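Local structure of succinoglycan biosynthesis protein (Bacillus cereus ATCC 14579, 2QGM) at residues 193-196 against 197-201; 233-236 against 237-240; 184-188 against 189-193; 220-223 against 224-228. The protein is of unproven function but belongs to the erythromycin esterase family and may act as a hydrolase, perhaps in succinoglycan biosynthesis. One frame throughout, in Å; residues are numbered along the deposited sequence.

Interaction 1: residues 193-196 against 197-201; sequences DLLA and EVEEN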
loop_
_atom_site.group_PDB
_atom_site.type_symbol
_atom_site.label_atom_id
_atom_site.label_comp_id
_atom_site.label_asym_id
_atom_site.label_seq_id
_atom_site.Cartn_x
_atom_site.Cartn_y
_atom_site.Cartn_z
ATOM N N ASP A 193 20.639 -30.884 5.347
ATOM C CA ASP A 193 20.649 -31.880 4.288
ATOM C C ASP A 193 20.110 -31.354 2.959
ATOM O O ASP A 193 20.244 -32.004 1.920
ATOM C CB ASP A 193 19.844 -33.110 4.710
ATOM C CG ASP A 193 20.500 -33.878 5.848
ATOM O OD1 ASP A 193 20.741 -33.273 6.914
ATOM O OD2 ASP A 193 20.780 -35.085 5.671
ATOM N N LEU A 194 19.511 -30.170 2.989
ATOM C CA LEU A 194 18.947 -29.580 1.782
ATOM C C LEU A 194 19.746 -28.390 1.276
ATOM O O LEU A 194 19.482 -27.883 0.187
ATOM C CB LEU A 194 17.507 -29.140 2.041
ATOM C CG LEU A 194 16.560 -30.200 2.599
ATOM C CD1 LEU A 194 15.214 -29.564 2.880
ATOM C CD2 LEU A 194 16.422 -31.350 1.615
ATOM N N LEU A 195 20.719 -27.947 2.063
ATOM C CA LEU A 195 21.536 -26.799 1.693
ATOM C C LEU A 195 22.086 -26.877 0.273
ATOM O O LEU A 195 21.970 -25.924 -0.500
ATOM C CB LEU A 195 22.688 -26.644 2.682
ATOM C CG LEU A 195 23.614 -25.440 2.503
ATOM C CD1 LEU A 195 22.816 -24.143 2.434
ATOM C CD2 LEU A 195 24.582 -25.413 3.675
ATOM N N ALA A 196 22.682 -28.012 -0.068
ATOM C CA ALA A 196 23.245 -28.199 -1.399
ATOM C C ALA A 196 22.201 -27.947 -2.477
ATOM O O ALA A 196 22.434 -27.189 -3.417
ATOM C CB ALA A 196 23.800 -29.615 -1.536
ATOM N N GLU A 197 21.048 -28.590 -2.333
ATOM C CA GLU A 197 19.980 -28.455 -3.308
ATOM C C GLU A 197 19.406 -27.046 -3.373
ATOM O O GLU A 197 19.151 -26.526 -4.458
ATOM C CB GLU A 197 18.867 -29.462 -3.007
ATOM C CG GLU A 197 17.656 -29.347 -3.916
ATOM C CD GLU A 197 16.728 -30.539 -3.795
ATOM O OE1 GLU A 197 16.715 -31.174 -2.720
ATOM O OE2 GLU A 197 16.002 -30.836 -4.769
ATOM N N VAL A 198 19.201 -26.425 -2.216
ATOM C CA VAL A 198 18.647 -25.081 -2.199
ATOM C C VAL A 198 19.579 -24.075 -2.871
ATOM O O VAL A 198 19.150 -23.297 -3.720
ATOM C CB VAL A 198 18.342 -24.610 -0.759
ATOM C CG1 VAL A 198 17.802 -23.183 -0.778
ATOM C CG2 VAL A 198 17.323 -25.542 -0.117
ATOM N N GLU A 199 20.855 -24.094 -2.496
ATOM C CA GLU A 199 21.824 -23.170 -3.075
ATOM C C GLU A 199 21.942 -23.355 -4.582
ATOM O O GLU A 199 22.106 -22.390 -5.328
ATOM C CB GLU A 199 23.189 -23.347 -2.413
ATOM C CG GLU A 199 23.196 -22.886 -0.965
ATOM C CD GLU A 199 24.581 -22.881 -0.369
ATOM O OE1 GLU A 199 25.150 -23.981 -0.159
ATOM O OE2 GLU A 199 25.099 -21.776 -0.101
ATOM N N GLU A 200 21.851 -24.604 -5.025
ATOM C CA GLU A 200 21.932 -24.909 -6.447
ATOM C C GLU A 200 20.742 -24.288 -7.175
ATOM O O GLU A 200 20.898 -23.690 -8.238
ATOM C CB GLU A 200 21.930 -26.422 -6.670
ATOM C CG GLU A 200 21.918 -26.819 -8.133
ATOM C CD GLU A 200 23.205 -26.457 -8.845
ATOM O OE1 GLU A 200 24.245 -27.069 -8.527
ATOM O OE2 GLU A 200 23.180 -25.548 -9.703
ATOM N N ASN A 201 19.552 -24.423 -6.602
ATOM C CA ASN A 201 18.359 -23.872 -7.231
ATOM C C ASN A 201 18.304 -22.354 -7.289
ATOM O O ASN A 201 17.645 -21.801 -8.166
ATOM C CB ASN A 201 17.096 -24.386 -6.539
ATOM C CG ASN A 201 16.749 -25.798 -6.948
ATOM O OD1 ASN A 201 17.071 -26.761 -6.251
ATOM N ND2 ASN A 201 16.104 -25.932 -8.100
HETATM O O HOH W 1 18.841 -32.000 -1.013
#
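Leu194 O accepts the amide of Val198 at 2.8 Å (Val198 N to Leu194 O), with the donor lying nearly along the C=O axis. One residue on, Glu199 N reaches Leu195 O at 2.9 Å, and its N-H...O angle of 172° makes it almost straight. The third bond, Glu200 N to Ala196 O, is longer at 3.1 Å and its donor is tilted from the carbonyl plane. Together these are the i to i+4 bonds of the first turn of helix 195-203, and they show the first carbonyls of a helix taking amides four residues on, while here the carbonyl of Asp193, before the helix, is bonded by a water. That ordered water also donates to Glu197 OE1 at 2.8 Å (water O to OE1), so the carboxylate is tied back to the loop. The extended Glu197 chain, with CG anti to the backbone N (chi1 176°), brings OE1 to that water. Glu199 instead lays its carboxylate across the Leu195 side chain: OE1 lies 3.4 Å from Leu195 CG, a contact of an oxygen with carbon and no polar bond. Val198 turns CG2 to the Leu194 carbonyl, CG2 to O being 3.2 Å, while its side chain also meets Ile184 of helix 177-190 and Val233 of helix 220-236.

Interaction 2: residues 233-236 against 237-240; sequences VARL and LKDE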
loop_
_atom_site.group_PDB
_atom_site.type_symbol
_atom_site.label_atom_id
_atom_site.label_comp_id
_atom_site.label_asym_id
_atom_site.label_seq_id
_atom_site.Cartn_x
_atom_site.Cartn_y
_atom_site.Cartn_z
ATOM N N VAL A 233 12.255 -25.153 -4.232
ATOM C CA VAL A 233 12.673 -24.759 -2.893
ATOM C C VAL A 233 11.495 -24.437 -1.974
ATOM O O VAL A 233 11.521 -24.778 -0.795
ATOM C CB VAL A 233 13.608 -23.542 -2.934
ATOM C CG1 VAL A 233 14.071 -23.197 -1.523
ATOM C CG2 VAL A 233 14.797 -23.840 -3.828
ATOM N N ALA A 234 10.467 -23.781 -2.507
ATOM C CA ALA A 234 9.299 -23.444 -1.693
ATOM C C ALA A 234 8.660 -24.737 -1.201
ATOM O O ALA A 234 8.241 -24.827 -0.051
ATOM C CB ALA A 234 8.292 -22.624 -2.504
ATOM N N ARG A 235 8.594 -25.739 -2.075
ATOM C CA ARG A 235 8.018 -27.029 -1.714
ATOM C C ARG A 235 8.801 -27.635 -0.558
ATOM O O ARG A 235 8.227 -28.106 0.425
ATOM C CB ARG A 235 8.074 -27.988 -2.906
ATOM C CG ARG A 235 7.179 -27.609 -4.073
ATOM C CD ARG A 235 5.712 -27.893 -3.764
ATOM N NE ARG A 235 4.848 -27.608 -4.906
ATOM C CZ ARG A 235 3.534 -27.805 -4.920
ATOM N NH1 ARG A 235 2.922 -28.292 -3.849
ATOM N NH2 ARG A 235 2.827 -27.513 -6.008
ATOM N N LEU A 236 10.120 -27.611 -0.691
ATOM C CA LEU A 236 11.026 -28.166 0.310
ATOM C C LEU A 236 10.852 -27.544 1.689
ATOM O O LEU A 236 11.175 -28.162 2.700
ATOM C CB LEU A 236 12.474 -27.970 -0.149
ATOM C CG LEU A 236 12.926 -28.705 -1.413
ATOM C CD1 LEU A 236 14.230 -28.100 -1.902
ATOM C CD2 LEU A 236 13.090 -30.192 -1.128
ATOM N N LEU A 237 10.329 -26.326 1.730
ATOM C CA LEU A 237 10.146 -25.640 2.995
ATOM C C LEU A 237 8.694 -25.472 3.418
ATOM O O LEU A 237 8.405 -24.753 4.371
ATOM C CB LEU A 237 10.823 -24.269 2.934
ATOM C CG LEU A 237 12.321 -24.284 2.617
ATOM C CD1 LEU A 237 12.806 -22.861 2.447
ATOM C CD2 LEU A 237 13.089 -24.988 3.733
ATOM N N LYS A 238 7.778 -26.138 2.727
ATOM C CA LYS A 238 6.371 -26.001 3.067
ATOM C C LYS A 238 6.036 -26.755 4.349
ATOM O O LYS A 238 5.007 -26.501 4.975
ATOM C CB LYS A 238 5.492 -26.510 1.916
ATOM C CG LYS A 238 4.016 -26.142 2.057
ATOM C CD LYS A 238 3.230 -26.476 0.792
ATOM C CE LYS A 238 1.803 -25.950 0.872
ATOM N NZ LYS A 238 1.029 -26.208 -0.380
ATOM N N ASP A 239 6.937 -27.646 4.754
ATOM C CA ASP A 239 6.730 -28.477 5.932
ATOM C C ASP A 239 5.521 -29.332 5.623
ATOM O O ASP A 239 4.465 -29.239 6.254
ATOM C CB ASP A 239 6.523 -27.617 7.179
ATOM C CG ASP A 239 7.822 -27.357 7.913
ATOM O OD1 ASP A 239 8.869 -27.319 7.241
ATOM O OD2 ASP A 239 7.796 -27.195 9.151
ATOM N N GLU A 240 5.713 -30.164 4.611
ATOM C CA GLU A 240 4.687 -31.057 4.121
ATOM C C GLU A 240 5.367 -32.356 3.694
ATOM O O GLU A 240 6.397 -32.729 4.249
ATOM C CB GLU A 240 3.994 -30.391 2.933
ATOM C CG GLU A 240 2.870 -31.177 2.300
ATOM C CD GLU A 240 2.042 -30.294 1.387
ATOM O OE1 GLU A 240 2.642 -29.620 0.518
ATOM O OE2 GLU A 240 0.798 -30.274 1.522
HETATM O O HOH W 2 8.727 -29.486 3.858
#
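Leu237 N is gripped by two carbonyls, Ala234 O at 3.1 Å and, more weakly, Val233 O at 3.2 Å from the same nitrogen. The firmer bond comes in from above the Ala234 carbonyl plane, well away from a lone pair. Such a bifurcated arrangement is a worked example of how an alpha-helix unwinds: the i to i+4 bond weakens as an i to i+3 bond takes over. Lys238 N continues the change, donating to Arg235 O at 3.1 Å with an N-H...O angle of 168°. Helix 220-236 thus ends in tightened turns, and Leu237 is the first residue to leave helical angles. A water then spans the exit, donating to Leu236 O and accepting from Glu240 N.

On the apolar side Leu237 CD1 lies 4.2 Å from Val233 CG1, the two side chains running side by side in the same direction. Leu237 CG stands beside the backbone N (chi1 -58°), which puts CG 3.5 Å from Val233 O. Leu237 also meets Val187 of helix 177-190 and Ala260 of helix 253-269.

The charged side is looser. Lys238 NZ makes a long salt bridge to Glu240 OE1 at 3.9 Å, and Arg235 NH1 stands 4.5 Å from Lys238 NZ. Glu240, near both cations, would be expected to ease their mutual repulsion, although none of these separations is that of a close ion pair.

Interaction 3: residues 184-188 against 189-193; sequences IDYVR and LHRPD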
loop_
_atom_site.group_PDB
_atom_site.type_symbol
_atom_site.label_atom_id
_atom_site.label_comp_id
_atom_site.label_asym_id
_atom_site.label_seq_id
_atom_site.Cartn_x
_atom_site.Cartn_y
_atom_site.Cartn_z
ATOM N N ILE A 184 18.368 -19.257 2.571
ATOM C CA ILE A 184 19.589 -20.050 2.662
ATOM C C ILE A 184 20.094 -20.197 4.096
ATOM O O ILE A 184 20.446 -21.298 4.527
ATOM C CB ILE A 184 20.731 -19.433 1.817
ATOM C CG1 ILE A 184 20.350 -19.408 0.337
ATOM C CG2 ILE A 184 22.007 -20.251 1.999
ATOM C CD1 ILE A 184 20.191 -20.777 -0.285
ATOM N N ASP A 185 20.149 -19.082 4.820
ATOM C CA ASP A 185 20.617 -19.092 6.201
ATOM C C ASP A 185 19.790 -20.045 7.046
ATOM O O ASP A 185 20.333 -20.813 7.838
ATOM C CB ASP A 185 20.549 -17.689 6.801
ATOM C CG ASP A 185 21.580 -16.755 6.214
ATOM O OD1 ASP A 185 22.473 -17.242 5.492
ATOM O OD2 ASP A 185 21.508 -15.541 6.478
ATOM N N TYR A 186 18.473 -19.998 6.880
ATOM C CA TYR A 186 17.599 -20.879 7.640
ATOM C C TYR A 186 17.906 -22.343 7.344
ATOM O O TYR A 186 18.026 -23.155 8.260
ATOM C CB TYR A 186 16.132 -20.594 7.315
ATOM C CG TYR A 186 15.203 -21.647 7.875
ATOM C CD1 TYR A 186 14.895 -21.678 9.232
ATOM C CD2 TYR A 186 14.679 -22.644 7.058
ATOM C CE1 TYR A 186 14.090 -22.672 9.765
ATOM C CE2 TYR A 186 13.872 -23.651 7.578
ATOM C CZ TYR A 186 13.582 -23.661 8.934
ATOM O OH TYR A 186 12.794 -24.660 9.462
ATOM N N VAL A 187 18.030 -22.674 6.062
ATOM C CA VAL A 187 18.324 -24.038 5.641
ATOM C C VAL A 187 19.672 -24.527 6.165
ATOM O O VAL A 187 19.792 -25.657 6.630
ATOM C CB VAL A 187 18.320 -24.155 4.103
ATOM C CG1 VAL A 187 18.755 -25.558 3.676
ATOM C CG2 VAL A 187 16.931 -23.847 3.570
ATOM N N ARG A 188 20.687 -23.672 6.091
ATOM C CA ARG A 188 22.025 -24.040 6.553
ATOM C C ARG A 188 22.045 -24.370 8.046
ATOM O O ARG A 188 22.818 -25.217 8.495
ATOM C CB ARG A 188 23.008 -22.900 6.270
ATOM C CG ARG A 188 24.457 -23.217 6.624
ATOM C CD ARG A 188 25.397 -22.120 6.146
ATOM N NE ARG A 188 25.052 -20.825 6.721
ATOM C CZ ARG A 188 24.732 -19.746 6.012
ATOM N NH1 ARG A 188 24.709 -19.794 4.684
ATOM N NH2 ARG A 188 24.430 -18.617 6.634
ATOM N N LEU A 189 21.184 -23.703 8.803
ATOM C CA LEU A 189 21.113 -23.897 10.242
ATOM C C LEU A 189 20.164 -25.004 10.684
ATOM O O LEU A 189 20.517 -25.845 11.518
ATOM C CB LEU A 189 20.708 -22.578 10.905
ATOM C CG LEU A 189 20.420 -22.504 12.406
ATOM C CD1 LEU A 189 21.611 -22.994 13.212
ATOM C CD2 LEU A 189 20.100 -21.062 12.759
ATOM N N HIS A 190 18.968 -25.017 10.111
ATOM C CA HIS A 190 17.954 -25.995 10.497
ATOM C C HIS A 190 17.747 -27.200 9.592
ATOM O O HIS A 190 17.385 -28.264 10.082
ATOM C CB HIS A 190 16.624 -25.270 10.705
ATOM C CG HIS A 190 16.642 -24.307 11.853
ATOM N ND1 HIS A 190 16.543 -24.713 13.166
ATOM C CD2 HIS A 190 16.778 -22.961 11.881
ATOM C CE1 HIS A 190 16.614 -23.655 13.957
ATOM N NE2 HIS A 190 16.756 -22.582 13.204
ATOM N N ARG A 191 17.963 -27.051 8.288
ATOM C CA ARG A 191 17.777 -28.176 7.377
ATOM C C ARG A 191 19.033 -28.353 6.519
ATOM O O ARG A 191 18.997 -28.202 5.297
ATOM C CB ARG A 191 16.541 -27.942 6.496
ATOM C CG ARG A 191 15.374 -27.308 7.250
ATOM C CD ARG A 191 14.059 -27.385 6.496
ATOM N NE ARG A 191 13.504 -28.734 6.523
ATOM C CZ ARG A 191 12.231 -29.030 6.275
ATOM N NH1 ARG A 191 11.364 -28.071 5.979
ATOM N NH2 ARG A 191 11.823 -30.291 6.328
ATOM N N PRO A 192 20.162 -28.701 7.160
ATOM C CA PRO A 192 21.466 -28.909 6.521
ATOM C C PRO A 192 21.538 -29.906 5.366
ATOM O O PRO A 192 22.408 -29.789 4.507
ATOM C CB PRO A 192 22.357 -29.313 7.695
ATOM C CG PRO A 192 21.403 -30.022 8.612
ATOM C CD PRO A 192 20.215 -29.090 8.582
ATOM N N ASP A 193 20.639 -30.884 5.347
ATOM C CA ASP A 193 20.649 -31.880 4.288
ATOM C C ASP A 193 20.110 -31.354 2.959
ATOM O O ASP A 193 20.244 -32.004 1.920
ATOM C CB ASP A 193 19.844 -33.110 4.710
ATOM C CG ASP A 193 20.500 -33.878 5.848
ATOM O OD1 ASP A 193 20.741 -33.273 6.914
ATOM O OD2 ASP A 193 20.780 -35.085 5.671
#
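Leu189 gives its amide to Asp185 O at 3.2 Å, with a second, weak bond to Tyr186 O, as helix 177-190 nears its C-terminal end; the segment serves as an example of a helix running out just ahead of a proline, with side chains packed along its last turn. The next amide is firmer: His190 N meets Tyr186 O at 2.8 Å, nearly straight at 168°. His190 CB lies over one face of the Tyr186 ring, a CH-pi contact of 4.1 Å from CB to the ring centroid. With CG beside the backbone N (chi1 -65°), the imidazole brings CD2 to 3.4 Å from Tyr186 CE1, though the two rings, with planes at 30°, are slid so far apart that they barely overlap. Arg191, the first residue to leave helical angles, sets its CD 3.9 Å from Tyr186 CE2, approaching obliquely, and its guanidinium plane stands almost perpendicular to the Tyr186 ring. Its charge is met by Asp239, in the loop after helix 220-236. Pro192 has no N-H to offer, so the helical bonding cannot continue through it; its CB comes 4.2 Å from Arg188 O.

Interaction 4: residues 220-223 against 224-228; sequences PKLK and EKFKA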
loop_
_atom_site.group_PDB
_atom_site.type_symbol
_atom_site.label_atom_id
_atom_site.label_comp_id
_atom_site.label_asym_id
_atom_site.label_seq_id
_atom_site.Cartn_x
_atom_site.Cartn_y
_atom_site.Cartn_z
ATOM N N PRO A 220 12.598 -17.428 -22.728
ATOM C CA PRO A 220 11.506 -18.221 -22.156
ATOM C C PRO A 220 12.069 -19.439 -21.425
ATOM O O PRO A 220 11.591 -19.823 -20.360
ATOM C CB PRO A 220 10.696 -18.618 -23.384
ATOM C CG PRO A 220 10.895 -17.457 -24.305
ATOM C CD PRO A 220 12.384 -17.203 -24.168
ATOM N N LYS A 221 13.100 -20.034 -22.011
ATOM C CA LYS A 221 13.727 -21.212 -21.437
ATOM C C LYS A 221 14.264 -20.974 -20.023
ATOM O O LYS A 221 14.005 -21.769 -19.123
ATOM C CB LYS A 221 14.852 -21.698 -22.360
ATOM C CG LYS A 221 15.674 -22.858 -21.829
ATOM C CD LYS A 221 16.674 -23.329 -22.881
ATOM C CE LYS A 221 17.511 -24.495 -22.381
ATOM N NZ LYS A 221 18.392 -24.104 -21.245
ATOM N N LEU A 222 14.999 -19.882 -19.819
ATOM C CA LEU A 222 15.551 -19.602 -18.495
ATOM C C LEU A 222 14.460 -19.263 -17.486
ATOM O O LEU A 222 14.574 -19.591 -16.305
ATOM C CB LEU A 222 16.571 -18.468 -18.573
ATOM C CG LEU A 222 17.866 -18.886 -19.278
ATOM C CD1 LEU A 222 18.706 -17.666 -19.595
ATOM C CD2 LEU A 222 18.622 -19.862 -18.399
ATOM N N LYS A 223 13.397 -18.616 -17.958
ATOM C CA LYS A 223 12.290 -18.256 -17.082
ATOM C C LYS A 223 11.579 -19.511 -16.563
ATOM O O LYS A 223 11.303 -19.612 -15.370
ATOM C CB LYS A 223 11.295 -17.352 -17.810
ATOM C CG LYS A 223 11.832 -15.963 -18.122
ATOM C CD LYS A 223 10.783 -15.117 -18.836
ATOM C CE LYS A 223 11.386 -13.832 -19.383
ATOM N NZ LYS A 223 10.428 -13.062 -20.224
ATOM N N GLU A 224 11.288 -20.459 -17.455
ATOM C CA GLU A 224 10.623 -21.705 -17.062
ATOM C C GLU A 224 11.478 -22.436 -16.029
ATOM O O GLU A 224 10.980 -22.936 -15.016
ATOM C CB GLU A 224 10.422 -22.627 -18.271
ATOM C CG GLU A 224 9.406 -22.149 -19.302
ATOM C CD GLU A 224 7.977 -22.171 -18.783
ATOM O OE1 GLU A 224 7.610 -23.131 -18.067
ATOM O OE2 GLU A 224 7.212 -21.239 -19.106
ATOM N N LYS A 225 12.775 -22.485 -16.310
ATOM C CA LYS A 225 13.757 -23.137 -15.458
ATOM C C LYS A 225 13.813 -22.485 -14.075
ATOM O O LYS A 225 13.740 -23.178 -13.060
ATOM C CB LYS A 225 15.125 -23.060 -16.142
ATOM C CG LYS A 225 16.262 -23.769 -15.439
ATOM C CD LYS A 225 17.527 -23.598 -16.268
ATOM C CE LYS A 225 18.717 -24.319 -15.672
ATOM N NZ LYS A 225 19.929 -24.084 -16.508
ATOM N N PHE A 226 13.923 -21.158 -14.032
ATOM C CA PHE A 226 13.985 -20.460 -12.750
ATOM C C PHE A 226 12.699 -20.587 -11.938
ATOM O O PHE A 226 12.742 -20.651 -10.710
ATOM C CB PHE A 226 14.313 -18.975 -12.941
ATOM C CG PHE A 226 15.708 -18.718 -13.447
ATOM C CD1 PHE A 226 16.751 -19.596 -13.145
ATOM C CD2 PHE A 226 15.988 -17.577 -14.195
ATOM C CE1 PHE A 226 18.061 -19.337 -13.583
ATOM C CE2 PHE A 226 17.289 -17.301 -14.640
ATOM C CZ PHE A 226 18.325 -18.184 -14.331
ATOM N N LYS A 227 11.551 -20.599 -12.609
ATOM C CA LYS A 227 10.274 -20.743 -11.907
ATOM C C LYS A 227 10.239 -22.126 -11.262
ATOM O O LYS A 227 9.800 -22.282 -10.119
ATOM C CB LYS A 227 9.096 -20.605 -12.881
ATOM C CG LYS A 227 7.748 -20.948 -12.247
ATOM C CD LYS A 227 6.617 -20.985 -13.263
ATOM C CE LYS A 227 5.314 -21.481 -12.628
ATOM N NZ LYS A 227 5.365 -22.917 -12.211
ATOM N N ALA A 228 10.701 -23.126 -12.010
ATOM C CA ALA A 228 10.745 -24.502 -11.525
ATOM C C ALA A 228 11.658 -24.597 -10.309
ATOM O O ALA A 228 11.298 -25.201 -9.297
ATOM C CB ALA A 228 11.248 -25.436 -12.634
#
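Leu222 O lies over one face of the Phe226 ring, 3.2 Å from Phe226 CG, and the same oxygen accepts the Phe226 amide at 2.8 Å (Phe226 N to Leu222 O). This is the close-packed side of the contact. The phenyl group is folded back along the helix because CG stands beside the backbone N (chi1 -68°); with the ring turned at chi2 -29°, CE2 comes 4.2 Å from Leu222 CB. The carbonyl thus takes a hydrogen bond from the amide, and the ring beside it is a close van der Waals neighbour.

The opposite character appears at the charged residues. Lys221 and Lys225 are exposed, and their ammonium groups, with Lys221 NZ 5.0 Å from Lys225 NZ, carry like charges without touching; solvent would be expected to screen them. Glu224 is exposed too; its CG, set beside the backbone N (chi1 -69°), lies 3.4 Å from Pro220 O, and the chain then bends at chi2.

Beneath both sides runs the regular backbone of a helix's first turns, the general case that this segment exemplifies. Glu224 N bonds to Pro220 O at 3.0 Å and Lys227 N to Lys223 O at 2.9 Å, and Lys225 N to Lys221 O fits the same i to i+4 pattern. A proline suits the first turn, where its missing N-H costs no helical bond.

Helix 220-236 begins here. Phe226 packs on Leu218 and Glu204 in the adjoining loops, while Lys227 lies against Thr267 and Thr268 of helix 253-269 and Glu224 against Leu271 just beyond it.

In the fold
From the N terminus, interaction 3 comes first, ending helix 177-190; interaction 1 follows at once, shares Asp193 with it, and starts helix 195-203, so the pair brackets the short turn between two successive helices. Interaction 4 then opens helix 220-236 and interaction 2 closes it. All four are local and follow in series: none nests within or crosses another, and none closes a long loop. Interactions 1, 2 and 3 touch in space, through Val198 against Ile184 and Val233 and through the Arg191 to Asp239 salt bridge, tying three helices together. Interaction 4 touches none of them, its centre lying about 25 Å from that of interaction 3.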